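Local coordinates for protein manganese-dependent ADP-ribose/CDP-alcohol diphosphatase (Danio rerio, PDB 2NXF) that probably hydrolyses ADP-ribose and CDP-alcohols such as CDP-choline at a dinuclear metal centre, splitting the diphosphate to release AMP or CMP, at residues Q15-E20 with R31-S36; L39-V44 with M80-A85; D60-H65 with Y100-P105. All blocks are in the same frame, centred on the assembly; numbering follows the deposited sequence.

Interaction 1: residues Q15-E20 with R31-S36; sequences QYADIE and RYYRGS. With ZN (zinc ion), chain B; PO4 (phosphate ion), chain F.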
loop_
_atom_site.group_PDB
_atom_site.type_symbol
_atom_site.label_atom_id
_atom_site.label_comp_id
_atom_site.label_asym_id
_atom_site.label_seq_id
_atom_site.Cartn_x
_atom_site.Cartn_y
_atom_site.Cartn_z
ATOM N N GLN A 15 0.455 9.096 -7.315
ATOM C CA GLN A 15 1.672 9.927 -7.330
ATOM C C GLN A 15 1.520 11.193 -8.168
ATOM O O GLN A 15 2.417 11.569 -8.918
ATOM C CB GLN A 15 2.920 9.113 -7.743
ATOM C CG GLN A 15 3.699 8.702 -6.512
ATOM C CD GLN A 15 4.703 7.606 -6.750
ATOM O OE1 GLN A 15 4.409 6.418 -6.538
ATOM N NE2 GLN A 15 5.896 7.987 -7.177
ATOM N N TYR A 16 0.361 11.828 -8.023
ATOM C CA TYR A 16 0.050 13.056 -8.766
ATOM C C TYR A 16 1.039 14.175 -8.441
ATOM O O TYR A 16 1.475 14.305 -7.301
ATOM C CB TYR A 16 -1.382 13.533 -8.440
ATOM C CG TYR A 16 -1.650 14.888 -9.024
ATOM C CD1 TYR A 16 -1.823 15.043 -10.404
ATOM C CD2 TYR A 16 -1.668 16.030 -8.221
ATOM C CE1 TYR A 16 -2.054 16.299 -10.959
ATOM C CE2 TYR A 16 -1.880 17.284 -8.770
ATOM C CZ TYR A 16 -2.069 17.412 -10.142
ATOM O OH TYR A 16 -2.271 18.649 -10.717
ATOM N N ALA A 17 1.393 14.952 -9.455
ATOM C CA ALA A 17 2.079 16.243 -9.280
ATOM C C ALA A 17 1.824 17.082 -10.510
ATOM O O ALA A 17 1.713 16.550 -11.619
ATOM C CB ALA A 17 3.588 16.036 -9.056
ATOM N N ASP A 18 1.744 18.398 -10.323
ATOM C CA ASP A 18 1.507 19.315 -11.435
ATOM C C ASP A 18 2.844 19.702 -12.069
ATOM O O ASP A 18 3.280 20.867 -12.013
ATOM C CB ASP A 18 0.738 20.559 -10.952
ATOM C CG ASP A 18 0.293 21.458 -12.096
ATOM O OD1 ASP A 18 0.328 21.033 -13.282
ATOM O OD2 ASP A 18 -0.061 22.630 -11.817
ATOM N N ILE A 19 3.499 18.706 -12.670
ATOM C CA ILE A 19 4.831 18.882 -13.255
ATOM C C ILE A 19 4.921 18.063 -14.543
ATOM O O ILE A 19 4.102 17.171 -14.775
ATOM C CB ILE A 19 5.962 18.425 -12.294
ATOM C CG1 ILE A 19 5.860 16.920 -11.978
ATOM C CG2 ILE A 19 5.970 19.241 -10.999
ATOM C CD1 ILE A 19 6.800 16.422 -10.856
ATOM N N GLU A 20 5.907 18.364 -15.379
ATOM C CA GLU A 20 6.060 17.617 -16.627
ATOM C C GLU A 20 6.438 16.156 -16.344
ATOM O O GLU A 20 6.964 15.821 -15.270
ATOM C CB GLU A 20 7.057 18.304 -17.575
ATOM C CG GLU A 20 6.432 19.475 -18.369
ATOM C CD GLU A 20 7.433 20.264 -19.206
ATOM O OE1 GLU A 20 8.514 20.649 -18.683
ATOM O OE2 GLU A 20 7.123 20.549 -20.388
ATOM N N ARG A 31 7.236 8.476 -15.868
ATOM C CA ARG A 31 6.284 8.855 -14.816
ATOM C C ARG A 31 5.361 9.981 -15.294
ATOM O O ARG A 31 5.813 11.066 -15.657
ATOM C CB ARG A 31 7.021 9.188 -13.509
ATOM C CG ARG A 31 7.503 7.899 -12.882
ATOM C CD ARG A 31 8.140 8.014 -11.538
ATOM N NE ARG A 31 8.610 6.685 -11.132
ATOM C CZ ARG A 31 8.951 6.349 -9.893
ATOM N NH1 ARG A 31 8.863 7.236 -8.893
ATOM N NH2 ARG A 31 9.370 5.115 -9.651
ATOM N N TYR A 32 4.064 9.682 -15.327
ATOM C CA TYR A 32 3.074 10.527 -15.976
ATOM C C TYR A 32 2.345 11.323 -14.893
ATOM O O TYR A 32 1.212 11.013 -14.548
ATOM C CB TYR A 32 2.104 9.633 -16.751
ATOM C CG TYR A 32 2.782 8.855 -17.857
ATOM C CD1 TYR A 32 2.968 9.429 -19.103
ATOM C CD2 TYR A 32 3.236 7.545 -17.648
ATOM C CE1 TYR A 32 3.592 8.723 -20.131
ATOM C CE2 TYR A 32 3.863 6.822 -18.670
ATOM C CZ TYR A 32 4.032 7.418 -19.899
ATOM O OH TYR A 32 4.647 6.739 -20.929
ATOM N N TYR A 33 3.022 12.339 -14.351
ATOM C CA TYR A 33 2.571 12.999 -13.118
ATOM C C TYR A 33 1.191 13.652 -13.258
ATOM O O TYR A 33 0.313 13.467 -12.401
ATOM C CB TYR A 33 3.620 14.035 -12.645
ATOM C CG TYR A 33 4.938 13.391 -12.242
ATOM C CD1 TYR A 33 5.041 12.665 -11.019
ATOM C CD2 TYR A 33 6.069 13.494 -13.050
ATOM C CE1 TYR A 33 6.233 12.061 -10.640
ATOM C CE2 TYR A 33 7.280 12.895 -12.650
ATOM C CZ TYR A 33 7.336 12.180 -11.460
ATOM O OH TYR A 33 8.511 11.572 -11.075
ATOM N N ARG A 34 1.000 14.424 -14.321
ATOM C CA ARG A 34 -0.299 15.091 -14.509
ATOM C C ARG A 34 -1.391 14.111 -14.928
ATOM O O ARG A 34 -2.536 14.225 -14.472
ATOM C CB ARG A 34 -0.196 16.241 -15.503
ATOM C CG ARG A 34 0.593 17.420 -14.954
ATOM C CD ARG A 34 0.528 18.582 -15.937
ATOM N NE ARG A 34 1.295 19.716 -15.434
ATOM C CZ ARG A 34 2.389 20.214 -16.005
ATOM N NH1 ARG A 34 2.867 19.695 -17.135
ATOM N NH2 ARG A 34 3.005 21.251 -15.441
ATOM N N GLY A 35 -1.036 13.155 -15.793
ATOM C CA GLY A 35 -1.992 12.164 -16.309
ATOM C C GLY A 35 -2.595 11.286 -15.227
ATOM O O GLY A 35 -3.699 10.752 -15.393
ATOM N N SER A 36 -1.884 11.149 -14.110
ATOM C CA SER A 36 -2.370 10.325 -13.006
ATOM C C SER A 36 -3.734 10.789 -12.513
ATOM O O SER A 36 -4.565 9.965 -12.149
ATOM C CB SER A 36 -1.377 10.302 -11.850
ATOM O OG SER A 36 -1.251 11.581 -11.281
HETATM ZN ZN ZN B . 5.097 4.689 -5.829
HETATM P P PO4 F . 8.396 5.028 -5.565
HETATM O O1 PO4 F . 8.913 3.828 -6.327
HETATM O O2 PO4 F . 9.365 6.182 -5.730
HETATM O O3 PO4 F . 7.090 5.546 -6.136
HETATM O O4 PO4 F . 8.174 4.692 -4.122
HETATM O O HOH W 1 2.989 15.200 -16.253
HETATM O O HOH W 2 6.274 3.121 -4.962
#

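Interaction 2: residues L39-V44 with M80-A85; sequences LLRDAV and MAELDA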
loop_
_atom_site.group_PDB
_atom_site.type_symbol
_atom_site.label_atom_id
_atom_site.label_comp_id
_atom_site.label_asym_id
_atom_site.label_seq_id
_atom_site.Cartn_x
_atom_site.Cartn_y
_atom_site.Cartn_z
ATOM N N LEU A 39 -6.405 9.461 -14.921
ATOM C CA LEU A 39 -6.678 8.052 -14.656
ATOM C C LEU A 39 -7.511 7.897 -13.377
ATOM O O LEU A 39 -8.469 7.117 -13.338
ATOM C CB LEU A 39 -5.376 7.225 -14.565
ATOM C CG LEU A 39 -4.603 7.120 -15.893
ATOM C CD1 LEU A 39 -3.371 6.248 -15.710
ATOM C CD2 LEU A 39 -5.439 6.552 -17.051
ATOM N N LEU A 40 -7.152 8.639 -12.335
ATOM C CA LEU A 40 -7.907 8.591 -11.071
ATOM C C LEU A 40 -9.386 9.017 -11.277
ATOM O O LEU A 40 -10.312 8.347 -10.769
ATOM C CB LEU A 40 -7.235 9.478 -10.016
ATOM C CG LEU A 40 -7.964 9.576 -8.670
ATOM C CD1 LEU A 40 -8.203 8.178 -8.081
ATOM C CD2 LEU A 40 -7.166 10.497 -7.711
ATOM N N ARG A 41 -9.595 10.103 -12.023
ATOM C CA ARG A 41 -10.939 10.603 -12.337
ATOM C C ARG A 41 -11.771 9.541 -13.054
ATOM O O ARG A 41 -12.947 9.340 -12.738
ATOM C CB ARG A 41 -10.843 11.864 -13.203
ATOM C CG ARG A 41 -12.182 12.539 -13.544
ATOM C CD ARG A 41 -11.934 13.858 -14.277
ATOM N NE ARG A 41 -10.771 14.551 -13.717
ATOM C CZ ARG A 41 -9.645 14.811 -14.379
ATOM N NH1 ARG A 41 -9.517 14.469 -15.656
ATOM N NH2 ARG A 41 -8.647 15.425 -13.755
ATOM N N ASP A 42 -11.150 8.856 -14.013
ATOM C CA ASP A 42 -11.840 7.799 -14.758
ATOM C C ASP A 42 -12.158 6.573 -13.885
ATOM O O ASP A 42 -13.260 5.996 -13.995
ATOM C CB ASP A 42 -11.063 7.366 -15.992
ATOM C CG ASP A 42 -11.792 6.278 -16.758
ATOM O OD1 ASP A 42 -12.757 6.603 -17.495
ATOM O OD2 ASP A 42 -11.443 5.097 -16.547
ATOM N N ALA A 43 -11.208 6.192 -13.022
ATOM C CA ALA A 43 -11.447 5.082 -12.080
ATOM C C ALA A 43 -12.677 5.403 -11.213
ATOM O O ALA A 43 -13.580 4.570 -11.037
ATOM C CB ALA A 43 -10.229 4.844 -11.207
ATOM N N VAL A 44 -12.706 6.634 -10.702
ATOM C CA VAL A 44 -13.816 7.106 -9.859
ATOM C C VAL A 44 -15.144 7.052 -10.596
ATOM O O VAL A 44 -16.149 6.558 -10.056
ATOM C CB VAL A 44 -13.525 8.521 -9.278
ATOM C CG1 VAL A 44 -14.811 9.177 -8.693
ATOM C CG2 VAL A 44 -12.453 8.428 -8.246
HETATM N N MSE A 80 -7.724 14.577 -3.575
HETATM C CA MSE A 80 -8.863 14.413 -2.657
HETATM C C MSE A 80 -10.162 14.836 -3.335
HETATM O O MSE A 80 -11.196 14.185 -3.150
HETATM C CB MSE A 80 -8.669 15.180 -1.333
HETATM C CG MSE A 80 -7.561 14.619 -0.421
HETATM SE SE MSE A 80 -7.715 12.681 0.014
HETATM C CE MSE A 80 -9.513 12.578 0.369
ATOM N N ALA A 81 -10.111 15.909 -4.136
ATOM C CA ALA A 81 -11.284 16.362 -4.880
ATOM C C ALA A 81 -11.770 15.297 -5.865
ATOM O O ALA A 81 -12.982 15.126 -6.038
ATOM C CB ALA A 81 -10.998 17.668 -5.596
ATOM N N GLU A 82 -10.841 14.591 -6.513
ATOM C CA GLU A 82 -11.230 13.500 -7.423
ATOM C C GLU A 82 -11.862 12.346 -6.661
ATOM O O GLU A 82 -12.887 11.819 -7.084
ATOM C CB GLU A 82 -10.054 12.988 -8.265
ATOM C CG GLU A 82 -9.406 14.073 -9.152
ATOM C CD GLU A 82 -10.335 14.627 -10.213
ATOM O OE1 GLU A 82 -11.324 13.950 -10.581
ATOM O OE2 GLU A 82 -10.078 15.763 -10.681
ATOM N N LEU A 83 -11.263 11.977 -5.534
ATOM C CA LEU A 83 -11.790 10.867 -4.724
ATOM C C LEU A 83 -13.120 11.184 -4.053
ATOM O O LEU A 83 -13.984 10.310 -3.939
ATOM C CB LEU A 83 -10.761 10.396 -3.697
ATOM C CG LEU A 83 -9.668 9.507 -4.281
ATOM C CD1 LEU A 83 -8.523 9.389 -3.277
ATOM C CD2 LEU A 83 -10.169 8.104 -4.661
ATOM N N ASP A 84 -13.307 12.431 -3.627
ATOM C CA ASP A 84 -14.564 12.822 -2.965
ATOM C C ASP A 84 -15.786 12.657 -3.869
ATOM O O ASP A 84 -16.900 12.440 -3.381
ATOM C CB ASP A 84 -14.484 14.264 -2.465
ATOM C CG ASP A 84 -13.642 14.406 -1.218
ATOM O OD1 ASP A 84 -13.344 13.394 -0.549
ATOM O OD2 ASP A 84 -13.261 15.551 -0.903
ATOM N N ALA A 85 -15.571 12.777 -5.178
ATOM C CA ALA A 85 -16.631 12.618 -6.176
ATOM C C ALA A 85 -17.240 11.213 -6.170
ATOM O O ALA A 85 -18.341 11.024 -6.690
ATOM C CB ALA A 85 -16.098 12.965 -7.566
#

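Interaction 3: residues D60-H65 with Y100-P105; sequences DIIDGH and YNFSRP. With ZN (zinc ion), chain B; ZN (zinc ion), chain C.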
loop_
_atom_site.group_PDB
_atom_site.type_symbol
_atom_site.label_atom_id
_atom_site.label_comp_id
_atom_site.label_asym_id
_atom_site.label_seq_id
_atom_site.Cartn_x
_atom_site.Cartn_y
_atom_site.Cartn_z
ATOM N N ASP A 60 1.286 6.371 -1.835
ATOM C CA ASP A 60 1.954 7.231 -2.811
ATOM C C ASP A 60 0.912 7.956 -3.643
ATOM O O ASP A 60 1.015 7.972 -4.870
ATOM C CB ASP A 60 2.878 6.418 -3.733
ATOM C CG ASP A 60 4.154 5.941 -3.040
ATOM O OD1 ASP A 60 4.372 6.244 -1.848
ATOM O OD2 ASP A 60 4.922 5.219 -3.679
ATOM N N ILE A 61 -0.085 8.564 -2.985
ATOM C CA ILE A 61 -1.165 9.244 -3.737
ATOM C C ILE A 61 -0.689 10.569 -4.364
ATOM O O ILE A 61 -1.215 10.992 -5.393
ATOM C CB ILE A 61 -2.427 9.424 -2.872
ATOM C CG1 ILE A 61 -3.661 9.580 -3.773
ATOM C CG2 ILE A 61 -2.218 10.548 -1.832
ATOM C CD1 ILE A 61 -4.973 9.729 -3.009
ATOM N N ILE A 62 0.314 11.218 -3.754
ATOM C CA ILE A 62 0.942 12.377 -4.402
ATOM C C ILE A 62 2.443 12.190 -4.386
ATOM O O ILE A 62 2.967 11.563 -3.474
ATOM C CB ILE A 62 0.575 13.737 -3.734
ATOM C CG1 ILE A 62 0.968 13.766 -2.254
ATOM C CG2 ILE A 62 -0.927 14.072 -3.922
ATOM C CD1 ILE A 62 1.057 15.208 -1.704
ATOM N N ASP A 63 3.138 12.738 -5.378
ATOM C CA ASP A 63 4.587 12.489 -5.479
ATOM C C ASP A 63 5.380 13.357 -4.509
ATOM O O ASP A 63 4.983 14.485 -4.209
ATOM C CB ASP A 63 5.072 12.759 -6.903
ATOM C CG ASP A 63 6.409 12.115 -7.177
ATOM O OD1 ASP A 63 6.442 10.892 -7.432
ATOM O OD2 ASP A 63 7.419 12.820 -7.099
ATOM N N GLY A 64 6.520 12.844 -4.045
ATOM C CA GLY A 64 7.440 13.635 -3.238
ATOM C C GLY A 64 7.963 14.879 -3.953
ATOM O O GLY A 64 8.412 15.830 -3.305
ATOM N N HIS A 65 7.913 14.895 -5.287
ATOM C CA HIS A 65 8.295 16.109 -6.031
ATOM C C HIS A 65 7.460 17.321 -5.638
ATOM O O HIS A 65 7.893 18.452 -5.805
ATOM C CB HIS A 65 8.200 15.910 -7.546
ATOM C CG HIS A 65 9.402 15.248 -8.141
ATOM N ND1 HIS A 65 9.376 13.961 -8.630
ATOM C CD2 HIS A 65 10.673 15.685 -8.306
ATOM C CE1 HIS A 65 10.572 13.643 -9.097
ATOM N NE2 HIS A 65 11.379 14.669 -8.907
ATOM N N TYR A 100 7.512 11.656 2.365
ATOM C CA TYR A 100 8.354 12.670 1.732
ATOM C C TYR A 100 7.665 14.029 1.825
ATOM O O TYR A 100 8.331 15.049 1.981
ATOM C CB TYR A 100 8.607 12.363 0.247
ATOM C CG TYR A 100 9.348 11.072 -0.039
ATOM C CD1 TYR A 100 10.240 10.521 0.884
ATOM C CD2 TYR A 100 9.175 10.418 -1.260
ATOM C CE1 TYR A 100 10.920 9.333 0.618
ATOM C CE2 TYR A 100 9.838 9.229 -1.548
ATOM C CZ TYR A 100 10.699 8.680 -0.603
ATOM O OH TYR A 100 11.327 7.487 -0.889
ATOM N N ASN A 101 6.338 14.035 1.704
ATOM C CA ASN A 101 5.571 15.288 1.740
ATOM C C ASN A 101 5.205 15.786 3.128
ATOM O O ASN A 101 5.168 16.991 3.346
ATOM C CB ASN A 101 4.271 15.135 0.939
ATOM C CG ASN A 101 4.499 15.216 -0.561
ATOM O OD1 ASN A 101 4.687 16.306 -1.099
ATOM N ND2 ASN A 101 4.525 14.061 -1.231
ATOM N N PHE A 102 4.869 14.864 4.034
ATOM C CA PHE A 102 4.251 15.217 5.320
ATOM C C PHE A 102 4.855 14.451 6.481
ATOM O O PHE A 102 5.248 13.280 6.342
ATOM C CB PHE A 102 2.739 14.908 5.296
ATOM C CG PHE A 102 1.999 15.521 4.132
ATOM C CD1 PHE A 102 1.858 16.902 4.027
ATOM C CD2 PHE A 102 1.419 14.703 3.162
ATOM C CE1 PHE A 102 1.165 17.480 2.932
ATOM C CE2 PHE A 102 0.724 15.258 2.065
ATOM C CZ PHE A 102 0.587 16.644 1.966
ATOM N N SER A 103 4.875 15.097 7.644
ATOM C CA SER A 103 5.216 14.427 8.904
ATOM C C SER A 103 4.040 13.557 9.346
ATOM O O SER A 103 2.931 13.698 8.813
ATOM C CB SER A 103 5.502 15.477 9.974
ATOM O OG SER A 103 4.301 16.174 10.303
ATOM N N ARG A 104 4.258 12.660 10.314
ATOM C CA ARG A 104 3.137 11.860 10.855
ATOM C C ARG A 104 2.045 12.711 11.504
ATOM O O ARG A 104 0.867 12.468 11.250
ATOM C CB ARG A 104 3.601 10.768 11.833
ATOM C CG ARG A 104 3.879 9.461 11.176
ATOM C CD ARG A 104 4.586 8.492 12.101
ATOM N NE ARG A 104 5.106 7.389 11.301
ATOM C CZ ARG A 104 4.409 6.312 10.945
ATOM N NH1 ARG A 104 4.990 5.362 10.223
ATOM N NH2 ARG A 104 3.143 6.158 11.325
ATOM N N PRO A 105 2.419 13.699 12.351
ATOM C CA PRO A 105 1.358 14.553 12.900
ATOM C C PRO A 105 0.538 15.253 11.811
ATOM O O PRO A 105 -0.693 15.353 11.943
ATOM C CB PRO A 105 2.136 15.580 13.730
ATOM C CG PRO A 105 3.367 14.866 14.135
ATOM C CD PRO A 105 3.736 14.070 12.908
HETATM ZN ZN ZN B . 5.097 4.689 -5.829
HETATM ZN ZN ZN C . 6.223 3.662 -2.881
HETATM O O HOH W 2 6.274 3.121 -4.962
#

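Interaction 1: residues Q15-E20 with R31-S36
Ile19 lays CD1 over one face of the Tyr33 ring, 3.8 Å from its centroid, in a CH-pi contact. Its CG1 sits between the backbone N and the carbonyl carbon (chi1 62°), which folds the branch back onto the ring. Packing here is tight: Gln15 O lies in the ring plane, 3.5 Å from Tyr33 CD1, Glu20 O meets the rim 3.3 Å from Tyr33 CD2, and Ala17 CB rests 4.1 Å from Tyr33 CB. Ala17 N adds a weak hydrogen bond to Tyr33 O. The loop 15-20 carries the end of the first metal motif of the calcineurin-like phosphoesterases, usually Asp-X-His but here ending in glutamine. Gln15 OE1 binds a zinc ion at 2.0 Å, together with Asp13, Asp60 and His267, while its NE2 bonds to Asp63 and weakly to a zinc-bound phosphate ion, probably from the crystallisation liquor. Arg31 NH1 also reaches that phosphate weakly, and its NH2 is salt-bridged to Glu288. The solvent side is looser. There the extended Arg34 chain points NE straight at Asp18 OD1 (2.7 Å, 173°), with carboxylate and guanidinium planes 74° apart; the backbone of Ile19 covers one guanidinium face, and a water links Ile19 O to Arg34 N.

Interaction 2: residues L39-V44 with M80-A85
Glu82 bends about CB-CG (chi2 -64°) and Arg41 about CG-CD (chi3 -38°), and the two turns bring carboxylate and guanidinium together across two neighbouring helices. Arg41 NE lies 3.2 Å from Glu82 OE1 and 3.3 Å from Glu82 OE2, and Arg41 NH2 is 3.4 Å from Glu82 OE2. All three bonds are weak, and the two planes are far from coplanar, so the salt bridge is not the flat, paired kind. OE2 meets the guanidinium at its edge, and OE1 also rests against CB and CG of the arginine. Arg41 was modelled in two conformers and this bridge belongs to one of them, so its strength is doubtful; its NH1 is held by Asp38 on its own helix. Beneath the charged pair the contact is apolar. Leu40 CD2 packs on Glu82 CB at 3.9 Å, and Leu40 CD1 meets Leu83 CD2 at the same distance, the two leucine side chains crossing at about a right angle. One turn on, both methyls of Val44 lie against Glu82 O, and CG1 reaches Ala85 CB at 4.2 Å. The helix axes run nearly parallel, 13° apart and 9.2 Å at closest approach, as befits helices 35-49 and 72-84 from successive beta-alpha-beta crossovers linking strands 6-11, 54-57 and 89-92. Leu40 continues inward onto Ile11, and Leu83 onto His92 and Ile61. With an alanine in place of Glu82 the CB contact to Leu40 would remain, but Arg41 NE would probably lose its carboxylate mate and the side chain be freer to swing. The long, weak bonds at an exposed arginine are consistent with an adjustable electrostatic link, while the leucines and Val44 form the buried, apolar part.

Interaction 3: residues D60-H65 with Y100-P105
Tyr100 sets its CB 3.9 Å from Gly64 CA, and the edge of its ring also faces that carbon. The fit is close: a beta carbon on Gly64 would probably clash with Tyr100 CD2. At its far end the tyrosine has Asn96, a zinc ligand, as its main polar partner. Asn101 follows and makes the polar link of the contact. With CG anti to its carbonyl carbon (chi1 -77°), its amide sends ND2 to Asp63 O, 3.0 Å away. The bond is nearly straight (168°) and lies in the amide plane, but it reaches the oxygen from above the carbonyl plane, 62° out of it. The other amide atom, OD1, bonds to Ser72, so both ends of this buried side chain are engaged and its rotation is fixed. Ile62 CD1 packs against Asn101 CG at 3.6 Å. The loop 60-65 carries the Gly-Asp-X-X-Asp motif of the metallophosphoesterases, whereas helix 96-101 starts at the asparagine of the Gly-Asn-His-Glu motif. Asp60 OD2 bridges the two zinc ions at 2.2 Å from each, and Asp63 OD2 accepts from His65 N, capping the helix that follows. His97 and Glu98 reach back to the backbone of Gly64 and Asp60 respectively, tying the two motifs together. Phe102, where the chain leaves its helix, adds CE2 at 3.8 Å from Ile62 CD1, while Asn101 CB lies over one face of its ring.

How the interactions relate
Interactions 1 and 3 both supply ligands to the zinc centre, their centres about 14 Å apart: Gln15 and Asp60 bind the same zinc ion, a zinc-bound water belongs to both, and Tyr16 O accepts from Asp63 N. Interaction 2 lies away from the metals, its centre about 14 Å from interaction 1 and 19 Å from interaction 3. It shares helix 35-49 with interaction 1 and meets interaction 3 where Leu83 packs on Ile61. Along the chain interaction 1 closes first; the segments of interactions 2 and 3 then alternate. Loops after strands 6-11 and 54-57 thus carry metal ligands, while helices 35-49 and 72-84 pair beside the same sheet, all within the calcineurin-like phosphoesterase region.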